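Local coordinates for protein PBP5 (PDB 3A3J) that probably removes the C-terminal D-alanyl residue from sugar-peptide precursors of the cell wall, as a penicillin-binding serine D-alanyl-D-alanine carboxypeptidase, at residues I55-V61 with E109-G113; Q268-G273 with N308-L313. All blocks are in the same frame, centred on the assembly; numbering follows the deposited sequence.

In the fold
The two contacts lie in different parts of the chain. Contact 1 is in the carboxypeptidase region, which belongs to the beta-lactamase clan. Contact 2 is in the C-terminal beta domain. Their centres are about 54 Å apart, their nearest atoms about 41 Å, and they do not touch. In the sequence, both segments of contact 1 come before those of contact 2. Neither lies at the probable active site of Ser36, Lys39, Ser99 and Lys202. Contact 1 includes the C-terminal end of helix 101-112, which starts just after Ser99, and its Ile55 and Ile111 touch helix 38-51, which carries Lys39. The centre of contact 2 lies about 40 Å from the centre of the chain, that of contact 1 about 24 Å.

Contact 1 of 2, residues I55-V61 with E109-G113; sequences IHNTDMV and EHISG
Asp59 OD2 accepts two hydrogen bonds, one from His110 NE2 across the contact and one from His56 N in its own segment. This is a His-carboxylate pair that joins a type I beta turn, His56 to Asp59, to the C-terminal end of helix 101-112 in the carboxypeptidase region. The bond from His110 NE2 is 3.1 Å long and nearly straight, at 168°. OD2 lies in the plane of the imidazole, but the nitrogen meets it on the anti side and somewhat out of the carboxylate plane. The two flat groups are turned 64° against each other. His56 N reaches OD2 at 2.9 Å from above the opposite face of the carboxylate. With Asp59 N bonded to His56 O, the turn is closed by both its backbone and its acid. The two N-H groups fix the carboxylate, which probably polarises the ring.

His110 CG stands anti to the backbone N (chi1 177°), which sends the ring out from the helix to Asp59. Val61 CG2 covers one ring face in a CH-pi contact, 3.7 Å from the ring centroid and offset toward the rim. Val61 is on strand 60-62, which pairs with strand 85-87. Ile55 and Ile111 form the apolar side of the contact. Both also touch helix 38-51, Ile55 on Ala49 and Leu50, Ile111 on Val46. Ile55 CD1 packs on Ile111 CG1 at 3.8 Å, while Ile55 CG2 sits 4.1 Å from both Ile111 CG1 and His110 CD2.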
# COMPACT_ATOMS: atom_id res chain seq x y z
N ILE A 55 18.89 8.49 -8.16
CA ILE A 55 18.64 9.88 -8.44
C ILE A 55 18.71 10.46 -7.05
O ILE A 55 18.71 9.70 -6.06
CB ILE A 55 17.24 10.16 -9.12
CG1 ILE A 55 16.07 9.82 -8.17
CG2 ILE A 55 17.10 9.47 -10.50
CD1 ILE A 55 14.63 10.12 -8.74
N HIS A 56 18.80 11.78 -6.98
CA HIS A 56 18.90 12.50 -5.72
C HIS A 56 17.86 13.58 -5.70
O HIS A 56 17.47 14.06 -6.75
CB HIS A 56 20.29 13.05 -5.53
CG HIS A 56 21.26 11.97 -5.17
ND1 HIS A 56 21.83 11.13 -6.12
CD2 HIS A 56 21.71 11.54 -3.96
CE1 HIS A 56 22.57 10.22 -5.51
NE2 HIS A 56 22.52 10.45 -4.21
N ASN A 57 17.33 13.91 -4.52
CA ASN A 57 16.36 15.00 -4.45
C ASN A 57 16.92 16.31 -5.00
O ASN A 57 16.18 17.19 -5.42
CB ASN A 57 15.95 15.24 -2.99
CG ASN A 57 14.88 14.32 -2.55
OD1 ASN A 57 14.92 13.78 -1.46
ND2 ASN A 57 13.92 14.11 -3.40
N THR A 58 18.22 16.49 -4.89
CA THR A 58 18.83 17.71 -5.38
C THR A 58 19.07 17.69 -6.90
O THR A 58 19.47 18.70 -7.48
CB THR A 58 20.14 17.91 -4.73
OG1 THR A 58 20.78 16.61 -4.69
CG2 THR A 58 19.90 18.40 -3.29
N ASP A 59 18.76 16.59 -7.59
CA ASP A 59 18.88 16.72 -9.04
C ASP A 59 18.05 17.90 -9.57
O ASP A 59 16.90 18.04 -9.24
CB ASP A 59 18.51 15.43 -9.74
CG ASP A 59 19.36 14.29 -9.28
OD1 ASP A 59 20.45 14.52 -8.72
OD2 ASP A 59 18.96 13.14 -9.49
N MET A 60 18.65 18.73 -10.42
CA MET A 60 17.95 19.84 -11.08
C MET A 60 17.57 19.29 -12.42
O MET A 60 18.45 18.80 -13.15
CB MET A 60 18.87 21.05 -11.22
CG MET A 60 19.24 21.67 -9.88
SD MET A 60 17.72 21.96 -8.84
CE MET A 60 16.99 23.41 -9.63
N VAL A 61 16.28 19.31 -12.73
CA VAL A 61 15.79 18.75 -13.96
C VAL A 61 15.35 19.90 -14.88
O VAL A 61 14.63 20.81 -14.43
CB VAL A 61 14.56 17.88 -13.67
CG1 VAL A 61 13.89 17.31 -14.96
CG2 VAL A 61 14.98 16.73 -12.80
N GLU A 109 10.87 11.28 -17.45
CA GLU A 109 12.00 11.54 -18.36
C GLU A 109 13.30 11.64 -17.61
O GLU A 109 14.33 11.14 -18.06
CB GLU A 109 11.75 12.80 -19.20
CG GLU A 109 10.48 12.60 -20.05
CD GLU A 109 10.19 13.74 -21.00
OE1 GLU A 109 10.71 14.82 -20.75
OE2 GLU A 109 9.42 13.56 -21.97
N HIS A 110 13.31 12.25 -16.44
CA HIS A 110 14.59 12.31 -15.74
C HIS A 110 15.10 10.91 -15.31
O HIS A 110 16.32 10.69 -15.25
CB HIS A 110 14.48 13.24 -14.53
CG HIS A 110 15.73 13.33 -13.68
ND1 HIS A 110 16.89 13.94 -14.11
CD2 HIS A 110 15.96 12.97 -12.39
CE1 HIS A 110 17.79 13.94 -13.13
NE2 HIS A 110 17.25 13.34 -12.08
N ILE A 111 14.18 10.00 -14.97
CA ILE A 111 14.53 8.71 -14.37
C ILE A 111 14.75 7.74 -15.52
O ILE A 111 15.69 6.98 -15.51
CB ILE A 111 13.40 8.19 -13.44
CG1 ILE A 111 13.36 8.99 -12.12
CG2 ILE A 111 13.55 6.72 -13.17
CD1 ILE A 111 12.01 8.86 -11.40
N SER A 112 13.87 7.75 -16.51
CA SER A 112 13.97 6.74 -17.55
C SER A 112 14.38 7.21 -18.95
O SER A 112 14.43 6.39 -19.85
CB SER A 112 12.69 5.90 -17.64
OG SER A 112 12.66 4.98 -16.56
N GLY A 113 14.67 8.50 -19.11
CA GLY A 113 15.07 9.06 -20.39
C GLY A 113 13.88 9.39 -21.27
O GLY A 113 13.87 10.45 -21.97

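Contact 2 of 2, residues Q268-G273 with N308-L313; sequences QRVYYG and NLQAPL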
# COMPACT_ATOMS: atom_id res chain seq x y z
N GLN A 268 11.06 -28.68 19.88
CA GLN A 268 10.47 -29.89 19.35
C GLN A 268 11.53 -31.00 19.24
O GLN A 268 12.70 -30.74 18.86
CB GLN A 268 9.95 -29.57 17.95
CG GLN A 268 9.29 -30.71 17.26
CD GLN A 268 7.80 -30.70 17.46
OE1 GLN A 268 7.26 -30.01 18.34
NE2 GLN A 268 7.09 -31.46 16.62
N ARG A 269 11.12 -32.23 19.54
CA ARG A 269 12.05 -33.35 19.56
C ARG A 269 12.47 -33.61 18.10
O ARG A 269 11.67 -33.45 17.19
CB ARG A 269 11.34 -34.58 20.19
CG ARG A 269 11.93 -35.94 19.77
CD ARG A 269 11.66 -37.09 20.80
NE ARG A 269 12.93 -37.67 21.29
CZ ARG A 269 13.08 -38.83 21.95
NH1 ARG A 269 12.04 -39.61 22.21
NH2 ARG A 269 14.29 -39.22 22.34
N VAL A 270 13.70 -33.99 17.87
CA VAL A 270 14.18 -34.37 16.52
C VAL A 270 14.79 -35.82 16.52
O VAL A 270 15.53 -36.19 17.45
CB VAL A 270 15.28 -33.41 16.06
CG1 VAL A 270 15.76 -33.75 14.60
CG2 VAL A 270 14.73 -31.99 16.10
N TYR A 271 14.51 -36.60 15.48
CA TYR A 271 14.99 -37.99 15.43
C TYR A 271 16.26 -38.08 14.61
O TYR A 271 16.36 -37.52 13.50
CB TYR A 271 13.91 -38.91 14.85
CG TYR A 271 12.82 -39.09 15.86
CD1 TYR A 271 11.77 -38.20 15.93
CD2 TYR A 271 12.92 -40.08 16.81
CE1 TYR A 271 10.79 -38.32 16.91
CE2 TYR A 271 11.97 -40.24 17.77
CZ TYR A 271 10.89 -39.35 17.82
OH TYR A 271 9.93 -39.52 18.79
N TYR A 272 17.27 -38.72 15.21
CA TYR A 272 18.45 -39.12 14.42
C TYR A 272 19.32 -37.93 13.92
O TYR A 272 19.69 -37.90 12.76
CB TYR A 272 17.98 -39.92 13.19
CG TYR A 272 17.00 -41.05 13.46
CD1 TYR A 272 17.19 -41.94 14.53
CD2 TYR A 272 15.92 -41.25 12.64
CE1 TYR A 272 16.30 -43.02 14.77
CE2 TYR A 272 15.02 -42.31 12.85
CZ TYR A 272 15.24 -43.17 13.92
OH TYR A 272 14.38 -44.17 14.14
N GLY A 273 19.65 -36.95 14.77
CA GLY A 273 20.50 -35.84 14.30
C GLY A 273 21.48 -35.41 15.36
O GLY A 273 21.57 -36.06 16.41
N ASN A 308 6.72 -36.36 13.43
CA ASN A 308 7.84 -35.99 14.25
C ASN A 308 8.84 -35.38 13.29
O ASN A 308 8.61 -35.39 12.07
CB ASN A 308 8.48 -37.19 14.91
CG ASN A 308 7.76 -38.45 14.59
OD1 ASN A 308 6.72 -38.76 15.18
ND2 ASN A 308 8.29 -39.22 13.64
N LEU A 309 9.93 -34.85 13.82
CA LEU A 309 10.88 -34.21 12.94
C LEU A 309 12.07 -35.13 12.84
O LEU A 309 12.60 -35.60 13.84
CB LEU A 309 11.32 -32.86 13.51
CG LEU A 309 10.28 -31.74 13.46
CD1 LEU A 309 10.94 -30.50 14.00
CD2 LEU A 309 9.72 -31.52 12.02
N GLN A 310 12.52 -35.36 11.63
CA GLN A 310 13.78 -36.06 11.43
C GLN A 310 14.90 -35.21 10.80
O GLN A 310 14.69 -34.58 9.76
CB GLN A 310 13.53 -37.26 10.55
CG GLN A 310 14.75 -38.23 10.45
CD GLN A 310 14.35 -39.47 9.71
OE1 GLN A 310 13.22 -39.88 9.80
NE2 GLN A 310 15.26 -40.05 8.95
N ALA A 311 16.08 -35.25 11.39
CA ALA A 311 17.31 -34.64 10.81
C ALA A 311 17.56 -35.19 9.42
O ALA A 311 17.02 -36.26 9.08
CB ALA A 311 18.53 -34.86 11.72
N PRO A 312 18.30 -34.45 8.54
CA PRO A 312 18.88 -33.11 8.70
C PRO A 312 17.78 -32.05 8.69
O PRO A 312 16.80 -32.15 7.95
CB PRO A 312 19.76 -32.97 7.43
CG PRO A 312 19.00 -33.68 6.38
CD PRO A 312 18.43 -34.91 7.12
N LEU A 313 17.94 -31.03 9.52
CA LEU A 313 17.07 -29.83 9.48
C LEU A 313 17.85 -28.51 9.19
O LEU A 313 18.82 -28.19 9.89
CB LEU A 313 16.39 -29.71 10.82
CG LEU A 313 14.97 -30.25 11.02
CD1 LEU A 313 14.57 -31.19 10.00
CD2 LEU A 313 14.81 -30.82 12.40
O HOH W 1 9.40 -34.14 16.26
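A parallel strand pairing at the border of the mixed sheet of the C-terminal domain joins strand 264-271 to the short strand 309-310. The pairing rests on Tyr271, which lies opposite Gln310 and bonds to the residues on either side of it. Tyr271 N donates to Leu309 O at 2.7 Å, nearly in line with the carbonyl. Tyr271 O accepts from Ala311 N at 3.1 Å. One step earlier a water bridges the strands, donating to Arg269 O and accepting from Leu309 N.

Val270 and Leu309 point to one face of the sheet, Tyr271 and Gln310 to the other. On the first face, Val270 CG1 meets Leu313 CD2 tip to tip at 3.8 Å. Leu309 CD1 lies against Gln268 CG at 3.7 Å. Val278 and Val342 add to this apolar side. On the other face, Tyr271 CG leans beside its backbone N (chi1 -72°), which brings CE1 to Asn308 CB at 3.3 Å. Gln310 runs out extended, and its CD meets the edge of the Tyr272 ring, with amide and ring planes 88° apart. Beyond the pairing, Ala311, which precedes the cis peptide bond to Pro312, places its CB 3.4 Å from Gly273 CA.

Polar backbone atoms thus hold the strands together, directly or through water. Val270 and Leu309 are buried on one side, while Asn308 and Gln310 on the other side are exposed, beside Tyr271 and Tyr272.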